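Local structure of flavin prenyltransferase UbiX (Aquifex aeolicus, 2EJB) at residues A[1-15]-A[29-43]. The protein probably makes the prenylated FMN cofactor of UbiD decarboxylases, joining a dimethylallyl group from dimethylallyl monophosphate to FMN without a metal. Numbering follows the deposited sequence.
Sequences MQKIALCITGASGVI and FSVDLVISRNAKVVL
Strands 3-8 and 30-35 run parallel, their axes 4.8 Å apart at closest approach and 15° askew, and are laced by an unbroken ladder of backbone hydrogen bonds from S30 N to Q2 O through to S36 N to I8 O. I4, L6 and I8 share one face with V31 and L33. There L33 lies beside L6, pointing the same way, and L33 CD1 reaches I8 CD1 at 3.8 Å; L21 and L24 of helix 14-26 close over I4, L6 and V31. At the N-terminal end the F29 ring has Q2 O at its edge, near the ring plane, while I4 CG1 meets CD1 of F29 obliquely at 3.5 Å. With alanine here the ring is gone, and a gap would probably open beside I4 CG1 and Q2 CG. On the other face C7 SG touches V34 CG2, and D32 turns its carboxylate to R62, H64 and Y82. With helix 14-26 as the crossover, the strands form the first beta-alpha-beta unit of the flavoprotein's Rossmann-like fold, and just past their C-terminal ends lie G10, A11 and S12, in the loop after strand 3-8, and S36, after strand 30-35, all predicted to bind FMN. S36 is the N-cap of helix 37-45: with chi1 at 74°, OG sits between its own backbone N and carbonyl carbon and accepts from A39 N at 2.8 Å. G10 CA lies 3.5 Å from N38 CB, where a side chain on G10 would collide. Beyond it, V14 wedges CG2 between V42 CG1, at 3.5 Å, and L43 CD1, a tight 3.4 Å away.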
loop_
_atom_site.group_PDB
_atom_site.type_symbol
_atom_site.label_atom_id
_atom_site.label_comp_id
_atom_site.label_asym_id
_atom_site.label_seq_id
_atom_site.Cartn_x
_atom_site.Cartn_y
_atom_site.Cartn_z
ATOM N N MET A 1 -24.389 22.367 -3.367
ATOM C CA MET A 1 -23.154 21.523 -3.428
ATOM C C MET A 1 -22.551 21.441 -2.034
ATOM O O MET A 1 -22.450 22.451 -1.342
ATOM C CB MET A 1 -22.128 22.148 -4.375
ATOM C CG MET A 1 -21.396 23.308 -3.759
ATOM S SD MET A 1 -20.474 24.304 -4.909
ATOM C CE MET A 1 -21.329 25.867 -4.709
ATOM N N GLN A 2 -22.147 20.247 -1.622
ATOM C CA GLN A 2 -21.563 20.088 -0.298
ATOM C C GLN A 2 -20.097 20.516 -0.233
ATOM O O GLN A 2 -19.458 20.786 -1.256
ATOM C CB GLN A 2 -21.711 18.641 0.200
ATOM C CG GLN A 2 -22.288 17.656 -0.810
ATOM C CD GLN A 2 -22.752 16.354 -0.174
ATOM O OE1 GLN A 2 -22.054 15.773 0.653
ATOM N NE2 GLN A 2 -23.941 15.899 -0.554
ATOM N N LYS A 3 -19.580 20.591 0.987
ATOM C CA LYS A 3 -18.201 20.989 1.217
ATOM C C LYS A 3 -17.307 19.782 1.458
ATOM O O LYS A 3 -17.720 18.792 2.061
ATOM C CB LYS A 3 -18.125 21.923 2.424
ATOM C CG LYS A 3 -18.853 23.241 2.238
ATOM C CD LYS A 3 -18.807 24.061 3.508
ATOM C CE LYS A 3 -19.172 25.510 3.249
ATOM N NZ LYS A 3 -20.562 25.663 2.739
ATOM N N ILE A 4 -16.077 19.878 0.980
ATOM C CA ILE A 4 -15.096 18.818 1.150
ATOM C C ILE A 4 -13.800 19.470 1.602
ATOM O O ILE A 4 -13.454 20.564 1.152
ATOM C CB ILE A 4 -14.832 18.059 -0.176
ATOM C CG1 ILE A 4 -16.047 17.208 -0.551
ATOM C CG2 ILE A 4 -13.602 17.176 -0.035
ATOM C CD1 ILE A 4 -16.323 16.066 0.405
ATOM N N ALA A 5 -13.099 18.806 2.511
ATOM C CA ALA A 5 -11.832 19.310 3.010
ATOM C C ALA A 5 -10.737 18.406 2.458
ATOM O O ALA A 5 -10.835 17.185 2.548
ATOM C CB ALA A 5 -11.822 19.289 4.533
ATOM N N LEU A 6 -9.708 19.009 1.875
ATOM C CA LEU A 6 -8.602 18.254 1.300
ATOM C C LEU A 6 -7.269 18.809 1.768
ATOM O O LEU A 6 -6.971 19.996 1.587
ATOM C CB LEU A 6 -8.664 18.293 -0.235
ATOM C CG LEU A 6 -7.510 17.652 -1.025
ATOM C CD1 LEU A 6 -7.337 16.180 -0.641
ATOM C CD2 LEU A 6 -7.802 17.768 -2.509
ATOM N N CYS A 7 -6.477 17.940 2.382
ATOM C CA CYS A 7 -5.159 18.306 2.878
ATOM C C CYS A 7 -4.126 17.492 2.115
ATOM O O CYS A 7 -4.267 16.273 1.975
ATOM C CB CYS A 7 -5.043 17.996 4.370
ATOM S SG CYS A 7 -6.293 18.792 5.414
ATOM N N ILE A 8 -3.091 18.164 1.625
ATOM C CA ILE A 8 -2.031 17.492 0.883
ATOM C C ILE A 8 -0.728 17.654 1.652
ATOM O O ILE A 8 -0.226 18.766 1.819
ATOM C CB ILE A 8 -1.906 18.088 -0.534
ATOM C CG1 ILE A 8 -3.285 18.077 -1.201
ATOM C CG2 ILE A 8 -0.910 17.283 -1.364
ATOM C CD1 ILE A 8 -3.297 18.598 -2.628
ATOM N N THR A 9 -0.192 16.536 2.135
ATOM C CA THR A 9 1.041 16.557 2.909
ATOM C C THR A 9 2.268 16.213 2.080
ATOM O O THR A 9 2.157 15.788 0.929
ATOM C CB THR A 9 0.968 15.582 4.097
ATOM O OG1 THR A 9 0.846 14.236 3.612
ATOM C CG2 THR A 9 -0.228 15.913 4.971
ATOM N N GLY A 10 3.437 16.402 2.686
ATOM C CA GLY A 10 4.690 16.125 2.010
ATOM C C GLY A 10 5.086 14.663 2.046
ATOM O O GLY A 10 5.763 14.205 2.971
ATOM N N ALA A 11 4.653 13.931 1.026
ATOM C CA ALA A 11 4.952 12.511 0.898
ATOM C C ALA A 11 4.972 12.183 -0.589
ATOM O O ALA A 11 4.279 12.829 -1.376
ATOM C CB ALA A 11 3.885 11.680 1.609
ATOM N N SER A 12 5.770 11.193 -0.974
ATOM C CA SER A 12 5.857 10.804 -2.377
ATOM C C SER A 12 4.480 10.338 -2.822
ATOM O O SER A 12 3.886 9.449 -2.208
ATOM C CB SER A 12 6.874 9.674 -2.562
ATOM O OG SER A 12 6.981 9.300 -3.924
ATOM N N GLY A 13 3.972 10.952 -3.882
ATOM C CA GLY A 13 2.662 10.592 -4.386
ATOM C C GLY A 13 1.706 11.760 -4.259
ATOM O O GLY A 13 0.486 11.578 -4.251
ATOM N N VAL A 14 2.257 12.965 -4.151
ATOM C CA VAL A 14 1.428 14.155 -4.033
ATOM C C VAL A 14 0.496 14.258 -5.235
ATOM O O VAL A 14 -0.514 14.959 -5.187
ATOM C CB VAL A 14 2.280 15.445 -3.946
ATOM C CG1 VAL A 14 2.838 15.607 -2.545
ATOM C CG2 VAL A 14 3.417 15.388 -4.951
ATOM N N ILE A 15 0.838 13.543 -6.304
ATOM C CA ILE A 15 0.039 13.549 -7.525
ATOM C C ILE A 15 -1.377 13.026 -7.266
ATOM O O ILE A 15 -2.340 13.509 -7.862
ATOM C CB ILE A 15 0.707 12.696 -8.632
ATOM C CG1 ILE A 15 -0.063 12.846 -9.947
ATOM C CG2 ILE A 15 0.773 11.237 -8.209
ATOM C CD1 ILE A 15 0.040 14.228 -10.561
ATOM N N PHE A 29 -17.814 20.253 -6.216
ATOM C CA PHE A 29 -17.697 20.279 -4.762
ATOM C C PHE A 29 -16.964 21.561 -4.376
ATOM O O PHE A 29 -16.058 21.993 -5.085
ATOM C CB PHE A 29 -16.873 19.086 -4.266
ATOM C CG PHE A 29 -17.653 17.811 -4.118
ATOM C CD1 PHE A 29 -18.472 17.607 -3.013
ATOM C CD2 PHE A 29 -17.572 16.815 -5.085
ATOM C CE1 PHE A 29 -19.184 16.416 -2.864
ATOM C CE2 PHE A 29 -18.280 15.625 -4.947
ATOM C CZ PHE A 29 -19.094 15.427 -3.837
ATOM N N SER A 30 -17.359 22.176 -3.265
ATOM C CA SER A 30 -16.670 23.375 -2.790
ATOM C C SER A 30 -15.507 22.831 -1.985
ATOM O O SER A 30 -15.696 22.294 -0.895
ATOM C CB SER A 30 -17.574 24.215 -1.886
ATOM O OG SER A 30 -18.463 25.005 -2.657
ATOM N N VAL A 31 -14.301 22.961 -2.520
ATOM C CA VAL A 31 -13.139 22.425 -1.836
ATOM C C VAL A 31 -12.304 23.401 -1.028
ATOM O O VAL A 31 -11.884 24.450 -1.517
ATOM C CB VAL A 31 -12.204 21.707 -2.829
ATOM C CG1 VAL A 31 -11.030 21.086 -2.086
ATOM C CG2 VAL A 31 -12.978 20.644 -3.589
ATOM N N ASP A 32 -12.078 23.033 0.228
ATOM C CA ASP A 32 -11.242 23.808 1.127
ATOM C C ASP A 32 -9.928 23.036 1.106
ATOM O O ASP A 32 -9.861 21.879 1.528
ATOM C CB ASP A 32 -11.854 23.846 2.530
ATOM C CG ASP A 32 -12.915 24.927 2.668
ATOM O OD1 ASP A 32 -12.565 26.115 2.529
ATOM O OD2 ASP A 32 -14.092 24.594 2.912
ATOM N N LEU A 33 -8.890 23.682 0.596
ATOM C CA LEU A 33 -7.593 23.048 0.446
ATOM C C LEU A 33 -6.488 23.521 1.373
ATOM O O LEU A 33 -6.318 24.716 1.607
ATOM C CB LEU A 33 -7.130 23.224 -1.000
ATOM C CG LEU A 33 -5.730 22.730 -1.348
ATOM C CD1 LEU A 33 -5.660 21.213 -1.199
ATOM C CD2 LEU A 33 -5.408 23.146 -2.776
ATOM N N VAL A 34 -5.733 22.565 1.896
ATOM C CA VAL A 34 -4.607 22.878 2.761
ATOM C C VAL A 34 -3.408 22.188 2.131
ATOM O O VAL A 34 -3.426 20.974 1.922
ATOM C CB VAL A 34 -4.775 22.322 4.194
ATOM C CG1 VAL A 34 -3.647 22.845 5.068
ATOM C CG2 VAL A 34 -6.119 22.720 4.773
ATOM N N ILE A 35 -2.374 22.963 1.819
ATOM C CA ILE A 35 -1.170 22.409 1.211
ATOM C C ILE A 35 0.043 22.674 2.084
ATOM O O ILE A 35 0.352 23.827 2.393
ATOM C CB ILE A 35 -0.906 23.027 -0.170
ATOM C CG1 ILE A 35 -2.177 22.965 -1.017
ATOM C CG2 ILE A 35 0.219 22.272 -0.866
ATOM C CD1 ILE A 35 -2.055 23.658 -2.355
ATOM N N SER A 36 0.723 21.606 2.488
ATOM C CA SER A 36 1.912 21.734 3.322
ATOM C C SER A 36 3.071 22.241 2.464
ATOM O O SER A 36 3.035 22.128 1.238
ATOM C CB SER A 36 2.286 20.379 3.934
ATOM O OG SER A 36 2.870 19.524 2.965
ATOM N N ARG A 37 4.089 22.809 3.106
ATOM C CA ARG A 37 5.257 23.313 2.386
ATOM C C ARG A 37 5.943 22.080 1.816
ATOM O O ARG A 37 6.377 22.065 0.661
ATOM C CB ARG A 37 6.211 24.033 3.347
ATOM C CG ARG A 37 6.947 23.078 4.267
ATOM C CD ARG A 37 7.518 23.731 5.510
ATOM N NE ARG A 37 7.845 22.694 6.485
ATOM C CZ ARG A 37 7.697 22.811 7.800
ATOM N NH1 ARG A 37 7.225 23.934 8.328
ATOM N NH2 ARG A 37 8.002 21.792 8.591
ATOM N N ASN A 38 6.018 21.046 2.650
ATOM C CA ASN A 38 6.634 19.787 2.276
ATOM C C ASN A 38 6.020 19.256 0.990
ATOM O O ASN A 38 6.711 18.657 0.172
ATOM C CB ASN A 38 6.474 18.763 3.410
ATOM C CG ASN A 38 7.765 18.540 4.181
ATOM O OD1 ASN A 38 7.965 19.084 5.269
ATOM N ND2 ASN A 38 8.661 17.746 3.604
ATOM N N ALA A 39 4.725 19.498 0.806
ATOM C CA ALA A 39 4.023 19.036 -0.385
ATOM C C ALA A 39 4.388 19.855 -1.619
ATOM O O ALA A 39 4.474 19.323 -2.726
ATOM C CB ALA A 39 2.518 19.083 -0.156
ATOM N N LYS A 40 4.601 21.150 -1.426
ATOM C CA LYS A 40 4.947 22.027 -2.536
ATOM C C LYS A 40 6.224 21.553 -3.232
ATOM O O LYS A 40 6.247 21.369 -4.449
ATOM C CB LYS A 40 5.126 23.468 -2.043
ATOM C CG LYS A 40 3.903 24.069 -1.356
ATOM C CD LYS A 40 3.753 25.538 -1.707
ATOM C CE LYS A 40 2.551 26.195 -1.047
ATOM N NZ LYS A 40 2.377 27.590 -1.548
ATOM N N VAL A 41 7.279 21.343 -2.453
ATOM C CA VAL A 41 8.552 20.895 -3.004
ATOM C C VAL A 41 8.419 19.557 -3.728
ATOM O O VAL A 41 8.882 19.404 -4.859
ATOM C CB VAL A 41 9.621 20.772 -1.895
ATOM C CG1 VAL A 41 9.836 22.127 -1.239
ATOM C CG2 VAL A 41 9.192 19.751 -0.858
ATOM N N VAL A 42 7.763 18.600 -3.076
ATOM C CA VAL A 42 7.565 17.267 -3.639
ATOM C C VAL A 42 6.959 17.255 -5.044
ATOM O O VAL A 42 7.476 16.580 -5.933
ATOM C CB VAL A 42 6.672 16.407 -2.715
ATOM C CG1 VAL A 42 6.490 15.004 -3.310
ATOM C CG2 VAL A 42 7.299 16.312 -1.338
ATOM N N LEU A 43 5.873 17.990 -5.258
ATOM C CA LEU A 43 5.254 17.983 -6.580
ATOM C C LEU A 43 6.199 18.519 -7.647
ATOM O O LEU A 43 6.027 18.248 -8.840
ATOM C CB LEU A 43 3.958 18.793 -6.597
ATOM C CG LEU A 43 3.108 18.476 -7.838
ATOM C CD1 LEU A 43 2.614 17.040 -7.774
ATOM C CD2 LEU A 43 1.935 19.433 -7.930
#